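Glycoprotein (Chandipura virus, PDB 5MDM) probably attaches the virus to host cells and, triggered by endosomal acidity, drives fusion of the viral and endosomal membranes as a class III fusion protein. Local coordinates at residues A[24-28]-A[308-312]; A[35-41]-A[187-193]. All coordinates share one frame; numbering follows the deposited sequence.

Interaction 1. Residues A[24-28]-A[308-312]; sequences CPMGG and LASKS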
loop_
_atom_site.group_PDB
_atom_site.type_symbol
_atom_site.label_atom_id
_atom_site.label_comp_id
_atom_site.label_asym_id
_atom_site.label_seq_id
_atom_site.Cartn_x
_atom_site.Cartn_y
_atom_site.Cartn_z
ATOM N N CYS A 24 21.019 -16.699 18.506
ATOM C CA CYS A 24 20.085 -16.340 17.446
ATOM C C CYS A 24 18.704 -15.982 17.974
ATOM O O CYS A 24 18.093 -16.749 18.719
ATOM C CB CYS A 24 19.960 -17.480 16.438
ATOM S SG CYS A 24 21.407 -17.708 15.425
ATOM N N PRO A 25 18.203 -14.806 17.585
ATOM C CA PRO A 25 18.952 -13.841 16.785
ATOM C C PRO A 25 19.761 -12.961 17.723
ATOM O O PRO A 25 19.460 -12.931 18.914
ATOM C CB PRO A 25 17.849 -13.024 16.129
ATOM C CG PRO A 25 16.761 -13.027 17.149
ATOM C CD PRO A 25 16.827 -14.358 17.849
ATOM N N MET A 26 20.770 -12.267 17.211
ATOM C CA MET A 26 21.620 -11.463 18.081
ATOM C C MET A 26 20.854 -10.278 18.651
ATOM O O MET A 26 20.156 -9.558 17.932
ATOM C CB MET A 26 22.885 -10.998 17.353
ATOM C CG MET A 26 23.893 -10.299 18.257
ATOM S SD MET A 26 24.507 -11.347 19.585
ATOM C CE MET A 26 25.386 -12.595 18.643
ATOM N N GLY A 27 20.979 -10.091 19.957
ATOM C CA GLY A 27 20.297 -9.013 20.638
ATOM C C GLY A 27 20.861 -8.837 22.030
ATOM O O GLY A 27 21.675 -9.643 22.482
ATOM N N GLY A 28 20.431 -7.777 22.708
ATOM C CA GLY A 28 20.852 -7.526 24.073
ATOM C C GLY A 28 20.175 -8.460 25.055
ATOM O O GLY A 28 20.584 -8.556 26.213
ATOM N N LEU A 308 24.305 -13.004 11.350
ATOM C CA LEU A 308 24.654 -13.179 12.755
ATOM C C LEU A 308 24.590 -11.851 13.490
ATOM O O LEU A 308 24.632 -11.807 14.719
ATOM C CB LEU A 308 26.067 -13.751 12.891
ATOM C CG LEU A 308 26.382 -15.084 12.216
ATOM C CD1 LEU A 308 27.815 -15.473 12.484
ATOM C CD2 LEU A 308 25.439 -16.157 12.711
ATOM N N ALA A 309 24.499 -10.771 12.724
ATOM C CA ALA A 309 24.500 -9.422 13.280
ATOM C C ALA A 309 23.267 -9.137 14.125
ATOM O O ALA A 309 22.198 -9.692 13.894
ATOM C CB ALA A 309 24.600 -8.401 12.162
ATOM N N SER A 310 23.423 -8.261 15.106
ATOM C CA SER A 310 22.281 -7.758 15.846
ATOM C C SER A 310 21.604 -6.708 14.989
ATOM O O SER A 310 22.277 -5.900 14.349
ATOM C CB SER A 310 22.726 -7.134 17.165
ATOM O OG SER A 310 21.612 -6.680 17.907
ATOM N N LYS A 311 20.276 -6.721 14.964
ATOM C CA LYS A 311 19.543 -5.724 14.195
ATOM C C LYS A 311 18.973 -4.633 15.087
ATOM O O LYS A 311 18.362 -3.690 14.604
ATOM C CB LYS A 311 18.436 -6.366 13.360
ATOM C CG LYS A 311 18.939 -7.169 12.174
ATOM C CD LYS A 311 17.802 -7.485 11.222
ATOM C CE LYS A 311 18.274 -8.305 10.034
ATOM N NZ LYS A 311 17.180 -8.450 9.029
ATOM N N SER A 312 19.187 -4.764 16.391
ATOM C CA SER A 312 18.703 -3.785 17.357
ATOM C C SER A 312 19.835 -3.422 18.308
ATOM O O SER A 312 20.763 -4.208 18.496
ATOM C CB SER A 312 17.541 -4.373 18.149
ATOM O OG SER A 312 17.993 -5.440 18.968
#
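Met26 packs against Ser310 where two loops run side by side, one leading from strand 15-16 to strand 36-49, the other from helix 302-306 to strand 316-322. The CA atoms of the two residues are 4.4 Å apart. Met26 meets the 308-312 segment with the root of its side chain: CB rests 3.3 Å from Leu308 O, and CG lies 3.5 Å from Ser310 CB. With CG anti to the backbone N (chi1 -173°) and the chain bent at the next two bonds, the thioether end turns off the loop toward Phe31 and toward Leu317 and Tyr319 of strand 316-322.

The contact belongs to the part of this class III fusion glycoprotein built on the long helix 270-295. Cys24, just before the cis peptide bond to Pro25, is tied to that helix by its disulfide to Cys287, while Leu308 lies on Thr290 and Trp291 and the ammonium of Lys311 reaches Asp283 and His389 O. Both loops therefore hold to the same helix as well as to each other.

What passes between them is mostly van der Waals contact. Ser310 CA approaches Met26 O at 3.5 Å in a CA-H...O contact. The Ser310 hydroxyl reaches forward along its own loop and donates to Ser312 O at 2.7 Å, lying in the carbonyl plane on a lone pair, which would hold the hydroxyl's rotation.

Interaction 2. Residues A[35-41]-A[187-193]; sequences GLQEESF and VTVAYDK
Phe41 lies over Val187 and has Val189 at its rim, making the apolar centre of this pair of strands. Val187 CB comes up under one face of the ring, 4.0 Å from its centroid, in a CH-pi contact, and Val189 CG2 touches the edge in plane, 3.6 Å from Phe41 CE2. The ring gets there because chi1 of 61° sets CG between the backbone N and the carbonyl carbon, alongside the neighbouring strand. On the same side of the sheet Leu238, Thr242 and Leu249 cover Phe41, and Ile244 covers Val189.

Further along this face Tyr191 and Gln37 lie side by side, Gln37 CB sitting over the phenol ring 4.1 Å from its centroid. The backbones beneath pair in regular antiparallel fashion, Gln37 with Tyr191, Glu39 with Val189 and Phe41 with Val187 being the hydrogen-bonded pairs; Gln37 N to Tyr191 O is 2.9 Å. Strand 36-49 leads out to the fusion domain and strand 180-192 returns from it, consistent with the pleckstrin-homology-like domain of vesiculovirus G, which carries the fusion domain as an insertion. Strand 202-205 flanks 180-192 on its other side.

The opposite face is more polar. Leu36 CD1 and Glu38 CG each approach Ala190 CB, and the carboxylate of Glu38 goes on to a salt bridge with Lys205. Ser40 OG and Thr188 OG1 share a hydrogen bond of 2.8 Å. Back on the Tyr191 face, the Gln37 side-chain amide curls over its own strand, NE2 donating to Glu38 O at 3.1 Å with that oxygen in the amide plane.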
loop_
_atom_site.group_PDB
_atom_site.type_symbol
_atom_site.label_atom_id
_atom_site.label_comp_id
_atom_site.label_asym_id
_atom_site.label_seq_id
_atom_site.Cartn_x
_atom_site.Cartn_y
_atom_site.Cartn_z
ATOM N N GLY A 35 24.138 -2.674 35.099
ATOM C CA GLY A 35 23.655 -1.403 35.601
ATOM C C GLY A 35 22.266 -1.039 35.126
ATOM O O GLY A 35 21.746 0.016 35.478
ATOM N N LEU A 36 21.658 -1.909 34.327
ATOM C CA LEU A 36 20.351 -1.610 33.751
ATOM C C LEU A 36 19.189 -2.151 34.575
ATOM O O LEU A 36 19.185 -3.303 35.006
ATOM C CB LEU A 36 20.261 -2.076 32.293
ATOM C CG LEU A 36 20.531 -0.996 31.232
ATOM C CD1 LEU A 36 19.446 0.067 31.250
ATOM C CD2 LEU A 36 21.897 -0.349 31.419
ATOM N N GLN A 37 18.211 -1.281 34.788
ATOM C CA GLN A 37 16.998 -1.600 35.517
ATOM C C GLN A 37 15.823 -1.329 34.593
ATOM O O GLN A 37 15.846 -0.371 33.821
ATOM C CB GLN A 37 16.896 -0.707 36.754
ATOM C CG GLN A 37 15.592 -0.830 37.515
ATOM C CD GLN A 37 15.473 -2.152 38.234
ATOM O OE1 GLN A 37 16.314 -2.494 39.070
ATOM N NE2 GLN A 37 14.430 -2.910 37.911
ATOM N N GLU A 38 14.799 -2.171 34.654
ATOM C CA GLU A 38 13.606 -1.954 33.848
ATOM C C GLU A 38 12.357 -1.762 34.702
ATOM O O GLU A 38 12.214 -2.364 35.762
ATOM C CB GLU A 38 13.393 -3.100 32.869
ATOM C CG GLU A 38 14.296 -3.057 31.657
ATOM C CD GLU A 38 13.979 -4.157 30.665
ATOM O OE1 GLU A 38 14.620 -4.199 29.596
ATOM O OE2 GLU A 38 13.085 -4.982 30.953
ATOM N N GLU A 39 11.465 -0.902 34.230
ATOM C CA GLU A 39 10.183 -0.667 34.875
ATOM C C GLU A 39 9.147 -0.398 33.799
ATOM O O GLU A 39 9.410 0.335 32.841
ATOM C CB GLU A 39 10.252 0.531 35.819
ATOM C CG GLU A 39 10.966 0.279 37.130
ATOM C CD GLU A 39 11.006 1.514 38.008
ATOM O OE1 GLU A 39 9.972 2.204 38.111
ATOM O OE2 GLU A 39 12.074 1.799 38.587
ATOM N N SER A 40 7.969 -0.986 33.960
ATOM C CA SER A 40 6.916 -0.846 32.967
ATOM C C SER A 40 5.716 -0.090 33.516
ATOM O O SER A 40 5.453 -0.099 34.720
ATOM C CB SER A 40 6.475 -2.220 32.469
ATOM O OG SER A 40 7.569 -2.951 31.949
ATOM N N PHE A 41 4.991 0.571 32.622
ATOM C CA PHE A 41 3.749 1.236 32.991
ATOM C C PHE A 41 2.671 1.001 31.934
ATOM O O PHE A 41 2.975 0.872 30.745
ATOM C CB PHE A 41 3.978 2.732 33.234
ATOM C CG PHE A 41 4.488 3.475 32.038
ATOM C CD1 PHE A 41 3.609 4.139 31.191
ATOM C CD2 PHE A 41 5.849 3.523 31.763
ATOM C CE1 PHE A 41 4.078 4.834 30.078
ATOM C CE2 PHE A 41 6.331 4.214 30.646
ATOM C CZ PHE A 41 5.442 4.871 29.806
ATOM N N VAL A 187 4.354 -0.201 28.240
ATOM C CA VAL A 187 5.580 0.482 27.862
ATOM C C VAL A 187 6.602 0.257 28.960
ATOM O O VAL A 187 6.300 0.414 30.136
ATOM C CB VAL A 187 5.358 1.985 27.640
ATOM C CG1 VAL A 187 6.681 2.685 27.404
ATOM C CG2 VAL A 187 4.434 2.202 26.459
ATOM N N THR A 188 7.807 -0.139 28.569
ATOM C CA THR A 188 8.865 -0.447 29.517
ATOM C C THR A 188 9.974 0.590 29.464
ATOM O O THR A 188 10.434 0.974 28.386
ATOM C CB THR A 188 9.478 -1.813 29.231
ATOM O OG1 THR A 188 8.468 -2.822 29.343
ATOM C CG2 THR A 188 10.597 -2.102 30.208
ATOM N N VAL A 189 10.395 1.040 30.640
ATOM C CA VAL A 189 11.452 2.026 30.767
ATOM C C VAL A 189 12.729 1.333 31.213
ATOM O O VAL A 189 12.730 0.617 32.206
ATOM C CB VAL A 189 11.083 3.086 31.823
ATOM C CG1 VAL A 189 12.228 4.047 32.031
ATOM C CG2 VAL A 189 9.834 3.839 31.413
ATOM N N ALA A 190 13.814 1.539 30.477
ATOM C CA ALA A 190 15.119 1.017 30.875
ATOM C C ALA A 190 16.063 2.163 31.226
ATOM O O ALA A 190 16.178 3.140 30.487
ATOM C CB ALA A 190 15.712 0.160 29.775
ATOM N N TYR A 191 16.739 2.044 32.359
ATOM C CA TYR A 191 17.599 3.118 32.819
ATOM C C TYR A 191 18.730 2.597 33.684
ATOM O O TYR A 191 18.652 1.491 34.218
ATOM C CB TYR A 191 16.785 4.144 33.601
ATOM C CG TYR A 191 16.117 3.596 34.843
ATOM C CD1 TYR A 191 16.741 3.664 36.079
ATOM C CD2 TYR A 191 14.856 3.024 34.778
ATOM C CE1 TYR A 191 16.127 3.170 37.212
ATOM C CE2 TYR A 191 14.237 2.527 35.903
ATOM C CZ TYR A 191 14.873 2.604 37.118
ATOM O OH TYR A 191 14.253 2.111 38.241
ATOM N N ASP A 192 19.778 3.403 33.824
ATOM C CA ASP A 192 20.918 3.016 34.638
ATOM C C ASP A 192 20.521 2.979 36.112
ATOM O O ASP A 192 20.120 3.993 36.687
ATOM C CB ASP A 192 22.094 3.964 34.406
ATOM C CG ASP A 192 23.408 3.384 34.883
ATOM O OD1 ASP A 192 24.406 3.493 34.140
ATOM O OD2 ASP A 192 23.442 2.819 35.998
ATOM N N LYS A 193 20.628 1.795 36.706
ATOM C CA LYS A 193 20.177 1.538 38.071
ATOM C C LYS A 193 20.847 2.454 39.091
ATOM O O LYS A 193 20.247 2.826 40.099
ATOM C CB LYS A 193 20.459 0.078 38.429
ATOM C CG LYS A 193 19.877 -0.382 39.746
ATOM C CD LYS A 193 20.490 -1.710 40.177
ATOM C CE LYS A 193 20.236 -2.815 39.159
ATOM N NZ LYS A 193 20.844 -4.107 39.592
#

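How the interactions relate
Interaction 2 is nested inside the loop that interaction 1 closes, and the two lie on the same side of the chain's centre, 20 Å apart between centres and about 8 Å between nearest atoms, without touching. They hold different elements: 24-28 and 308-312 are irregular loops tied to helix 270-295, whereas 35-41 and 187-193 are paired strands of the sheet that probably belongs to the pleckstrin-homology-like domain. Interaction 1 is small and buried, resting on side-chain packing against backbone. Interaction 2 covers over three times the area and is only partly buried; repeated backbone hydrogen bonds carry it, with a largely apolar face that also carries Gln37 and Glu39, and a more polar one opposite.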